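Local coordinates for protein phosphodiesterase (Candida albicans, PDB 6CPU) that is a metal-binding phosphodiesterase of the HD-domain superfamily, a mainly helical protein whose model holds a zinc ion and a magnesium ion, at residues 215-220 against 308-313; 221-226 against 474-479; 468-473 against 513-518. All blocks are in the same frame, centred on the assembly; numbering follows the deposited sequence.

Interaction 1: 215-220 against 308-313; sequences VGHWSF and LDYTEV
His217 turns its CG beside its own backbone N (chi1 -76°), and Tyr310 turns its CG anti to its N (chi1 175°). These torsions bring the two rings together as a T-shaped, edge-to-face pair. The contact joins the turn that leaves helix 205-216 of this helical phosphodiesterase to the loop 308-313. The Tyr310 edge points at the His217 face, with CD1 3.6 Å from ND1 of His217. The planes stand at 77°, and the ring centres are 5.0 Å apart. ND1 of His217 also makes a hydrogen bond to the backbone O of Tyr213, which probably limits rotation of the ring.

Ser219 is the centre of an inverse gamma turn. A water takes the N-H of Ser219 and donates to the O of Leu308, so it bridges the two backbones. Tyr310 CB lies 3.6 Å from Ser219 O, the carbonyl of the central residue. Asp309 sends OD2 to a salt bridge with Arg471. Asp309 OD1 accepts two hydrogen bonds from opposite faces of the carboxylate: the N of Tyr310 comes from above the plane at 2.8 Å, and Ser219 OG reaches OD1 on the anti side at 3.2 Å.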
loop_
_atom_site.group_PDB
_atom_site.type_symbol
_atom_site.label_atom_id
_atom_site.label_comp_id
_atom_site.label_asym_id
_atom_site.label_seq_id
_atom_site.Cartn_x
_atom_site.Cartn_y
_atom_site.Cartn_z
ATOM N N VAL A 215 -16.138 1.952 5.997
ATOM C CA VAL A 215 -15.087 2.038 7.009
ATOM C C VAL A 215 -15.614 1.574 8.386
ATOM O O VAL A 215 -14.882 0.995 9.190
ATOM C CB VAL A 215 -14.518 3.467 7.080
ATOM C CG1 VAL A 215 -13.664 3.675 8.313
ATOM C CG2 VAL A 215 -13.690 3.755 5.827
ATOM N N GLY A 216 -16.897 1.827 8.629
ATOM C CA GLY A 216 -17.563 1.397 9.842
ATOM C C GLY A 216 -17.780 -0.090 10.044
ATOM O O GLY A 216 -17.950 -0.503 11.176
ATOM N N HIS A 217 -17.783 -0.891 8.978
ATOM C CA HIS A 217 -17.990 -2.346 9.092
ATOM C C HIS A 217 -16.700 -3.124 9.345
ATOM O O HIS A 217 -15.685 -2.877 8.687
ATOM C CB HIS A 217 -18.588 -2.899 7.809
ATOM C CG HIS A 217 -20.045 -2.605 7.635
ATOM N ND1 HIS A 217 -20.507 -1.388 7.182
ATOM C CD2 HIS A 217 -21.141 -3.375 7.839
ATOM C CE1 HIS A 217 -21.827 -1.423 7.108
ATOM N NE2 HIS A 217 -22.235 -2.617 7.502
ATOM N N TRP A 218 -16.742 -4.094 10.261
ATOM C CA TRP A 218 -15.642 -5.063 10.380
ATOM C C TRP A 218 -15.579 -5.932 9.130
ATOM O O TRP A 218 -14.503 -6.382 8.732
ATOM C CB TRP A 218 -15.759 -5.945 11.633
ATOM C CG TRP A 218 -14.657 -6.951 11.698
ATOM C CD1 TRP A 218 -14.762 -8.297 11.522
ATOM C CD2 TRP A 218 -13.262 -6.676 11.870
ATOM N NE1 TRP A 218 -13.520 -8.887 11.611
ATOM C CE2 TRP A 218 -12.584 -7.912 11.829
ATOM C CE3 TRP A 218 -12.525 -5.507 12.093
ATOM C CZ2 TRP A 218 -11.202 -8.009 11.984
ATOM C CZ3 TRP A 218 -11.150 -5.607 12.249
ATOM C CH2 TRP A 218 -10.507 -6.847 12.200
ATOM N N SER A 219 -16.726 -6.173 8.502
ATOM C CA SER A 219 -16.762 -6.840 7.206
ATOM C C SER A 219 -16.446 -5.809 6.109
ATOM O O SER A 219 -17.278 -5.495 5.267
ATOM C CB SER A 219 -18.127 -7.492 6.974
ATOM O OG SER A 219 -18.076 -8.420 5.899
ATOM N N PHE A 220 -15.216 -5.305 6.128
ATOM C CA PHE A 220 -14.804 -4.223 5.244
ATOM C C PHE A 220 -14.806 -4.721 3.807
ATOM O O PHE A 220 -14.025 -5.624 3.474
ATOM C CB PHE A 220 -13.408 -3.755 5.655
ATOM C CG PHE A 220 -12.896 -2.561 4.884
ATOM C CD1 PHE A 220 -13.617 -1.385 4.838
ATOM C CD2 PHE A 220 -11.662 -2.610 4.236
ATOM C CE1 PHE A 220 -13.137 -0.281 4.135
ATOM C CE2 PHE A 220 -11.177 -1.515 3.537
ATOM C CZ PHE A 220 -11.910 -0.345 3.489
ATOM N N LEU A 308 -21.434 -9.000 11.525
ATOM C CA LEU A 308 -22.375 -8.666 10.460
ATOM C C LEU A 308 -21.674 -8.563 9.117
ATOM O O LEU A 308 -20.522 -8.138 9.048
ATOM C CB LEU A 308 -23.081 -7.336 10.753
ATOM C CG LEU A 308 -23.979 -7.287 11.991
ATOM C CD1 LEU A 308 -24.519 -5.884 12.210
ATOM C CD2 LEU A 308 -25.116 -8.284 11.857
ATOM N N ASP A 309 -22.369 -8.942 8.052
ATOM C CA ASP A 309 -21.858 -8.738 6.701
ATOM C C ASP A 309 -22.059 -7.270 6.314
ATOM O O ASP A 309 -22.740 -6.533 7.027
ATOM C CB ASP A 309 -22.571 -9.656 5.705
ATOM C CG ASP A 309 -21.714 -9.983 4.484
ATOM O OD1 ASP A 309 -20.620 -9.392 4.316
ATOM O OD2 ASP A 309 -22.142 -10.828 3.680
ATOM N N TYR A 310 -21.462 -6.849 5.199
ATOM C CA TYR A 310 -21.592 -5.466 4.724
ATOM C C TYR A 310 -22.962 -5.165 4.129
ATOM O O TYR A 310 -23.444 -5.870 3.239
ATOM C CB TYR A 310 -20.517 -5.153 3.681
ATOM C CG TYR A 310 -20.660 -3.791 3.052
ATOM C CD1 TYR A 310 -20.533 -2.634 3.818
ATOM C CD2 TYR A 310 -20.920 -3.657 1.694
ATOM C CE1 TYR A 310 -20.659 -1.378 3.242
ATOM C CE2 TYR A 310 -21.048 -2.408 1.108
ATOM C CZ TYR A 310 -20.912 -1.275 1.891
ATOM O OH TYR A 310 -21.040 -0.043 1.299
ATOM N N THR A 311 -23.580 -4.103 4.635
ATOM C CA THR A 311 -24.764 -3.516 4.034
ATOM C C THR A 311 -24.424 -2.088 3.582
ATOM O O THR A 311 -23.846 -1.317 4.346
ATOM C CB THR A 311 -25.934 -3.456 5.038
ATOM O OG1 THR A 311 -26.132 -4.748 5.634
ATOM C CG2 THR A 311 -27.196 -3.010 4.336
ATOM N N GLU A 312 -24.795 -1.760 2.349
ATOM C CA GLU A 312 -24.531 -0.453 1.756
ATOM C C GLU A 312 -25.480 0.608 2.320
ATOM O O GLU A 312 -26.618 0.758 1.861
ATOM C CB GLU A 312 -24.647 -0.538 0.234
ATOM C CG GLU A 312 -24.350 0.761 -0.501
ATOM C CD GLU A 312 -24.221 0.564 -2.001
ATOM O OE1 GLU A 312 -23.124 0.185 -2.456
ATOM O OE2 GLU A 312 -25.214 0.792 -2.730
ATOM N N VAL A 313 -24.975 1.350 3.304
ATOM C CA VAL A 313 -25.745 2.344 4.042
ATOM C C VAL A 313 -25.212 3.732 3.744
ATOM O O VAL A 313 -24.015 3.900 3.511
ATOM C CB VAL A 313 -25.613 2.078 5.551
ATOM C CG1 VAL A 313 -26.259 3.183 6.384
ATOM C CG2 VAL A 313 -26.189 0.718 5.876
HETATM O O HOH W 1 -19.313 -5.778 9.843
#

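Interaction 2: 221-226 against 474-479; sequences PAHNLS and AQWAMV
Ala222 and His223 carry the 221-226 side of this contact, and both meet Trp476 on helix 470-495. The segment belongs to the connection between helices 205-216 and 227-242 of the helical phosphodiesterase fold. Pro221 comes first and opens a short 3-10 turn: its O accepts the N-H of Asn224. Ala222 follows, with CB against the benzene part of the indole, 3.6 Å from Trp476 CZ2.

His223 comes next and makes the main contact. Its CG lies beside the backbone N (chi1 -55°), which sends the ring outward to the helix. His223 NE2 then sits over the centre of the indole, 3.2 Å from Trp476 CD2. The imidazole stands edge-on above this face, with the planes at 62°, so this is an edge-to-face pair. His223 CE1 reaches on to CG2 of Val479 at 4.0 Å. On another part of the ring, His223 CD2 lies 3.4 Å from Gln475 OE1 and also packs on Gln475 CB. The imidazole and the amide slide past each other, with planes 73° apart.

Asn224 joins in through water. One water donates to Asn224 OD1 at 2.9 Å and to Gln475 OE1 at 2.8 Å, and takes a weak bond from the N of His223. The other end of the Gln475 amide, NE2, is held by Pro512 O, which fixes the flip of the group. Ser226 closes the segment as the N-cap of helix 227-242, its OG bonded to Asp229 N.

The contact is buried. Arg277 of helix 276-292 touches both His223 and Trp476, and the Trp476 side chain is about 9 Å from the zinc ion. Helix 515-521 packs against Ala474 and Gln475.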
loop_
_atom_site.group_PDB
_atom_site.type_symbol
_atom_site.label_atom_id
_atom_site.label_comp_id
_atom_site.label_asym_id
_atom_site.label_seq_id
_atom_site.Cartn_x
_atom_site.Cartn_y
_atom_site.Cartn_z
ATOM N N PRO A 221 -15.685 -4.156 2.948
ATOM C CA PRO A 221 -15.902 -4.718 1.626
ATOM C C PRO A 221 -14.834 -4.258 0.630
ATOM O O PRO A 221 -15.159 -3.734 -0.438
ATOM C CB PRO A 221 -17.276 -4.167 1.245
ATOM C CG PRO A 221 -17.281 -2.814 1.869
ATOM C CD PRO A 221 -16.543 -2.972 3.173
ATOM N N ALA A 222 -13.568 -4.498 0.975
ATOM C CA ALA A 222 -12.436 -3.967 0.208
ATOM C C ALA A 222 -12.545 -4.255 -1.276
ATOM O O ALA A 222 -12.191 -3.410 -2.096
ATOM C CB ALA A 222 -11.129 -4.524 0.747
ATOM N N HIS A 223 -13.041 -5.439 -1.638
ATOM C CA HIS A 223 -13.062 -5.839 -3.041
ATOM C C HIS A 223 -14.136 -5.177 -3.879
ATOM O O HIS A 223 -14.098 -5.252 -5.101
ATOM C CB HIS A 223 -13.144 -7.357 -3.156
ATOM C CG HIS A 223 -12.058 -8.046 -2.415
ATOM N ND1 HIS A 223 -10.766 -8.121 -2.891
ATOM C CD2 HIS A 223 -12.050 -8.630 -1.199
ATOM C CE1 HIS A 223 -10.013 -8.739 -2.001
ATOM N NE2 HIS A 223 -10.768 -9.060 -0.967
ATOM N N ASN A 224 -15.089 -4.531 -3.223
ATOM C CA ASN A 224 -16.095 -3.738 -3.904
ATOM C C ASN A 224 -15.738 -2.262 -3.937
ATOM O O ASN A 224 -16.540 -1.456 -4.396
ATOM C CB ASN A 224 -17.435 -3.914 -3.195
ATOM C CG ASN A 224 -17.825 -5.365 -3.093
ATOM O OD1 ASN A 224 -17.748 -5.975 -2.023
ATOM N ND2 ASN A 224 -18.176 -5.947 -4.227
ATOM N N LEU A 225 -14.553 -1.900 -3.452
ATOM C CA LEU A 225 -14.140 -0.497 -3.437
ATOM C C LEU A 225 -13.045 -0.284 -4.466
ATOM O O LEU A 225 -12.084 -1.052 -4.537
ATOM C CB LEU A 225 -13.653 -0.078 -2.054
ATOM C CG LEU A 225 -14.618 -0.303 -0.893
ATOM C CD1 LEU A 225 -13.921 0.037 0.401
ATOM C CD2 LEU A 225 -15.889 0.519 -1.066
ATOM N N SER A 226 -13.208 0.754 -5.276
ATOM C CA SER A 226 -12.203 1.113 -6.262
ATOM C C SER A 226 -10.975 1.719 -5.579
ATOM O O SER A 226 -11.032 2.133 -4.414
ATOM C CB SER A 226 -12.791 2.121 -7.246
ATOM O OG SER A 226 -13.000 3.372 -6.613
ATOM N N ALA A 474 -13.006 -15.234 2.228
ATOM C CA ALA A 474 -12.820 -16.072 1.049
ATOM C C ALA A 474 -12.361 -15.278 -0.170
ATOM O O ALA A 474 -11.570 -15.777 -0.963
ATOM C CB ALA A 474 -14.107 -16.815 0.713
ATOM N N GLN A 475 -12.882 -14.067 -0.337
ATOM C CA GLN A 475 -12.475 -13.207 -1.462
ATOM C C GLN A 475 -10.975 -12.920 -1.386
ATOM O O GLN A 475 -10.281 -12.985 -2.389
ATOM C CB GLN A 475 -13.249 -11.887 -1.445
ATOM C CG GLN A 475 -14.713 -12.013 -1.839
ATOM C CD GLN A 475 -15.445 -10.690 -1.789
ATOM O OE1 GLN A 475 -15.239 -9.886 -0.877
ATOM N NE2 GLN A 475 -16.316 -10.465 -2.753
ATOM N N TRP A 476 -10.495 -12.614 -0.188
ATOM C CA TRP A 476 -9.063 -12.393 0.054
ATOM C C TRP A 476 -8.239 -13.646 -0.242
ATOM O O TRP A 476 -7.178 -13.566 -0.842
ATOM C CB TRP A 476 -8.819 -11.952 1.496
ATOM C CG TRP A 476 -9.124 -10.511 1.749
ATOM C CD1 TRP A 476 -10.116 -9.995 2.540
ATOM C CD2 TRP A 476 -8.423 -9.392 1.209
ATOM N NE1 TRP A 476 -10.072 -8.620 2.523
ATOM C CE2 TRP A 476 -9.044 -8.225 1.712
ATOM C CE3 TRP A 476 -7.333 -9.261 0.344
ATOM C CZ2 TRP A 476 -8.606 -6.945 1.375
ATOM C CZ3 TRP A 476 -6.898 -7.980 0.014
ATOM C CH2 TRP A 476 -7.542 -6.845 0.521
ATOM N N ALA A 477 -8.736 -14.810 0.181
ATOM C CA ALA A 477 -8.046 -16.073 -0.072
ATOM C C ALA A 477 -7.836 -16.307 -1.556
ATOM O O ALA A 477 -6.799 -16.822 -1.979
ATOM C CB ALA A 477 -8.823 -17.238 0.537
ATOM N N MET A 478 -8.831 -15.939 -2.349
ATOM C CA MET A 478 -8.747 -16.047 -3.785
ATOM C C MET A 478 -7.655 -15.162 -4.402
ATOM O O MET A 478 -6.884 -15.618 -5.248
ATOM C CB MET A 478 -10.097 -15.676 -4.397
ATOM C CG MET A 478 -10.086 -15.587 -5.902
ATOM S SD MET A 478 -11.757 -15.725 -6.550
ATOM C CE MET A 478 -11.436 -15.524 -8.292
ATOM N N VAL A 479 -7.615 -13.887 -4.028
ATOM C CA VAL A 479 -6.604 -13.000 -4.619
ATOM C C VAL A 479 -5.191 -13.352 -4.118
ATOM O O VAL A 479 -4.233 -13.266 -4.885
ATOM C CB VAL A 479 -6.956 -11.499 -4.464
ATOM C CG1 VAL A 479 -8.325 -11.234 -5.096
ATOM C CG2 VAL A 479 -6.923 -11.046 -3.014
HETATM O O HOH W 2 -15.407 -7.064 -0.752
#

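Interaction 3: 468-473 against 513-518; sequences RPLRVS and HELREI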
loop_
_atom_site.group_PDB
_atom_site.type_symbol
_atom_site.label_atom_id
_atom_site.label_comp_id
_atom_site.label_asym_id
_atom_site.label_seq_id
_atom_site.Cartn_x
_atom_site.Cartn_y
_atom_site.Cartn_z
ATOM N N ARG A 468 -11.868 -11.769 9.240
ATOM C CA ARG A 468 -13.032 -11.120 8.636
ATOM C C ARG A 468 -14.138 -12.152 8.481
ATOM O O ARG A 468 -13.850 -13.348 8.365
ATOM C CB ARG A 468 -12.723 -10.580 7.237
ATOM C CG ARG A 468 -11.560 -9.596 7.157
ATOM C CD ARG A 468 -11.849 -8.285 7.847
ATOM N NE ARG A 468 -10.832 -7.281 7.509
ATOM C CZ ARG A 468 -10.846 -6.020 7.942
ATOM N NH1 ARG A 468 -11.823 -5.584 8.738
ATOM N NH2 ARG A 468 -9.877 -5.176 7.583
ATOM N N PRO A 469 -15.401 -11.697 8.414
ATOM C CA PRO A 469 -16.490 -12.625 8.104
ATOM C C PRO A 469 -16.255 -13.449 6.839
ATOM O O PRO A 469 -15.596 -13.001 5.894
ATOM C CB PRO A 469 -17.701 -11.703 7.963
ATOM C CG PRO A 469 -17.407 -10.607 8.928
ATOM C CD PRO A 469 -15.917 -10.370 8.788
ATOM N N LEU A 470 -16.820 -14.648 6.841
ATOM C CA LEU A 470 -16.499 -15.701 5.884
ATOM C C LEU A 470 -16.446 -15.295 4.413
ATOM O O LEU A 470 -15.496 -15.655 3.719
ATOM C CB LEU A 470 -17.490 -16.863 6.056
ATOM C CG LEU A 470 -17.253 -18.145 5.258
ATOM C CD1 LEU A 470 -15.856 -18.708 5.483
ATOM C CD2 LEU A 470 -18.308 -19.178 5.637
ATOM N N ARG A 471 -17.451 -14.563 3.931
ATOM C CA ARG A 471 -17.517 -14.224 2.511
ATOM C C ARG A 471 -16.336 -13.340 2.084
ATOM O O ARG A 471 -15.722 -13.568 1.035
ATOM C CB ARG A 471 -18.825 -13.503 2.195
ATOM C CG ARG A 471 -19.151 -13.413 0.711
ATOM C CD ARG A 471 -20.471 -12.676 0.514
ATOM N NE ARG A 471 -20.392 -11.350 1.122
ATOM C CZ ARG A 471 -19.778 -10.302 0.575
ATOM N NH1 ARG A 471 -19.201 -10.392 -0.619
ATOM N NH2 ARG A 471 -19.748 -9.152 1.229
ATOM N N VAL A 472 -16.042 -12.333 2.898
ATOM C CA VAL A 472 -14.936 -11.409 2.625
ATOM C C VAL A 472 -13.607 -12.147 2.773
ATOM O O VAL A 472 -12.679 -11.927 1.994
ATOM C CB VAL A 472 -14.967 -10.195 3.579
ATOM C CG1 VAL A 472 -13.716 -9.332 3.414
ATOM C CG2 VAL A 472 -16.223 -9.364 3.339
ATOM N N SER A 473 -13.526 -13.015 3.783
ATOM C CA SER A 473 -12.316 -13.790 4.043
ATOM C C SER A 473 -11.982 -14.655 2.850
ATOM O O SER A 473 -10.816 -14.780 2.481
ATOM C CB SER A 473 -12.482 -14.637 5.311
ATOM O OG SER A 473 -11.267 -15.266 5.695
ATOM N N HIS A 513 -18.743 -12.060 -6.028
ATOM C CA HIS A 513 -19.377 -11.504 -4.837
ATOM C C HIS A 513 -19.768 -12.595 -3.834
ATOM O O HIS A 513 -19.637 -12.408 -2.628
ATOM C CB HIS A 513 -20.613 -10.684 -5.214
ATOM C CG HIS A 513 -21.193 -9.908 -4.072
ATOM N ND1 HIS A 513 -20.872 -8.590 -3.826
ATOM C CD2 HIS A 513 -22.068 -10.268 -3.102
ATOM C CE1 HIS A 513 -21.526 -8.170 -2.758
ATOM N NE2 HIS A 513 -22.257 -9.170 -2.298
ATOM N N GLU A 514 -20.248 -13.729 -4.341
ATOM C CA GLU A 514 -20.817 -14.769 -3.493
ATOM C C GLU A 514 -19.829 -15.898 -3.221
ATOM O O GLU A 514 -19.155 -16.384 -4.134
ATOM C CB GLU A 514 -22.082 -15.353 -4.139
ATOM C CG GLU A 514 -23.154 -14.332 -4.505
ATOM C CD GLU A 514 -23.697 -13.549 -3.314
ATOM O OE1 GLU A 514 -23.530 -13.979 -2.149
ATOM O OE2 GLU A 514 -24.306 -12.486 -3.556
ATOM N N LEU A 515 -19.770 -16.314 -1.958
ATOM C CA LEU A 515 -18.959 -17.449 -1.529
ATOM C C LEU A 515 -19.110 -18.659 -2.451
ATOM O O LEU A 515 -18.121 -19.289 -2.830
ATOM C CB LEU A 515 -19.333 -17.835 -0.092
ATOM C CG LEU A 515 -18.535 -18.949 0.593
ATOM C CD1 LEU A 515 -17.033 -18.724 0.482
ATOM C CD2 LEU A 515 -18.956 -19.050 2.051
ATOM N N ARG A 516 -20.352 -18.964 -2.818
ATOM C CA ARG A 516 -20.662 -20.105 -3.678
ATOM C C ARG A 516 -19.819 -20.107 -4.956
ATOM O O ARG A 516 -19.170 -21.110 -5.270
ATOM C CB ARG A 516 -22.156 -20.105 -4.035
ATOM C CG ARG A 516 -22.659 -21.387 -4.677
ATOM C CD ARG A 516 -24.148 -21.298 -4.978
ATOM N NE ARG A 516 -24.670 -22.545 -5.541
ATOM C CZ ARG A 516 -25.907 -22.711 -6.012
ATOM N NH1 ARG A 516 -26.782 -21.708 -6.002
ATOM N NH2 ARG A 516 -26.271 -23.891 -6.501
ATOM N N GLU A 517 -19.817 -18.992 -5.684
ATOM C CA GLU A 517 -19.095 -18.931 -6.964
ATOM C C GLU A 517 -17.579 -18.972 -6.769
ATOM O O GLU A 517 -16.855 -19.462 -7.640
ATOM C CB GLU A 517 -19.484 -17.693 -7.780
ATOM C CG GLU A 517 -19.238 -17.868 -9.277
ATOM C CD GLU A 517 -19.130 -16.556 -10.037
ATOM O OE1 GLU A 517 -19.791 -15.571 -9.639
ATOM O OE2 GLU A 517 -18.383 -16.518 -11.043
ATOM N N ILE A 518 -17.109 -18.462 -5.630
ATOM C CA ILE A 518 -15.687 -18.512 -5.287
ATOM C C ILE A 518 -15.226 -19.965 -5.150
ATOM O O ILE A 518 -14.190 -20.352 -5.700
ATOM C CB ILE A 518 -15.382 -17.752 -3.969
ATOM C CG1 ILE A 518 -15.634 -16.248 -4.140
ATOM C CG2 ILE A 518 -13.940 -17.994 -3.530
ATOM C CD1 ILE A 518 -15.582 -15.466 -2.844
#
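Arg471 and His513 meet through a stack and a hydrogen bond at once. In the stack the guanidinium lies flat on the imidazole. The planes differ by 10°, and the centres are 4.3 Å apart. Arg471 NH1 sits over the centre of the His513 ring, 3.7 Å from His513 NE2. The arginine chain is extended at first and then bends at chi3 (57°), which lays its head over the ring.

The hydrogen bond uses the same nitrogen. Arg471 NH1 donates to the backbone O of His513 at 2.9 Å, in the carbonyl plane and on a lone pair. The N-H...O angle is 155°. The O also lies close to the guanidinium plane, so one residue offers the arginine both its ring and its carbonyl.

Charge may add a further hold. Glu514 OE1 is 5.2 Å from Arg471 NE, with no contact between the charged atoms, and may add a mild attraction; that NE is already engaged by the 308-313 loop.

The apolar part centres on two leucines. Leu470 CD2 meets Leu515 CD2 at 3.6 Å, and the two side chains cross at about a right angle. Ile518 comes within 4.3 Å of the helix backbone, from its CD1 to Arg471 O.

The contact brings together two helix N termini within the helical phosphodiesterase family region, the first turns of helices 470-495 and 515-521, with Pro469 and Glu514 at their N-cap positions. It lies near the surface. Phe564 of helix 552-569 touches both Leu470 and Leu515, while Ile525 of helix 525-547 packs on Ile518.

Overall arrangement
Starting from the N terminus, the chain leaves helix 205-216 and passes through 215-220 directly into 221-226. Interaction 1 closes first, when the loop 308-313 returns to 215-220. Interaction 2 opens before that and closes only at 474-479, so the two cross. Interaction 3 opens at 468-473, inside the span of interaction 2, and closes at 513-518, so these two cross as well. Interactions 1 and 3 follow in series. A probable hydrogen bond from Arg468 NH1 to Trp218 O joins them. Interactions 2 and 3 share helix 470-495. Together the three tie the 217-226 connection and the 308-313 loop to helices 470-495 and 515-521.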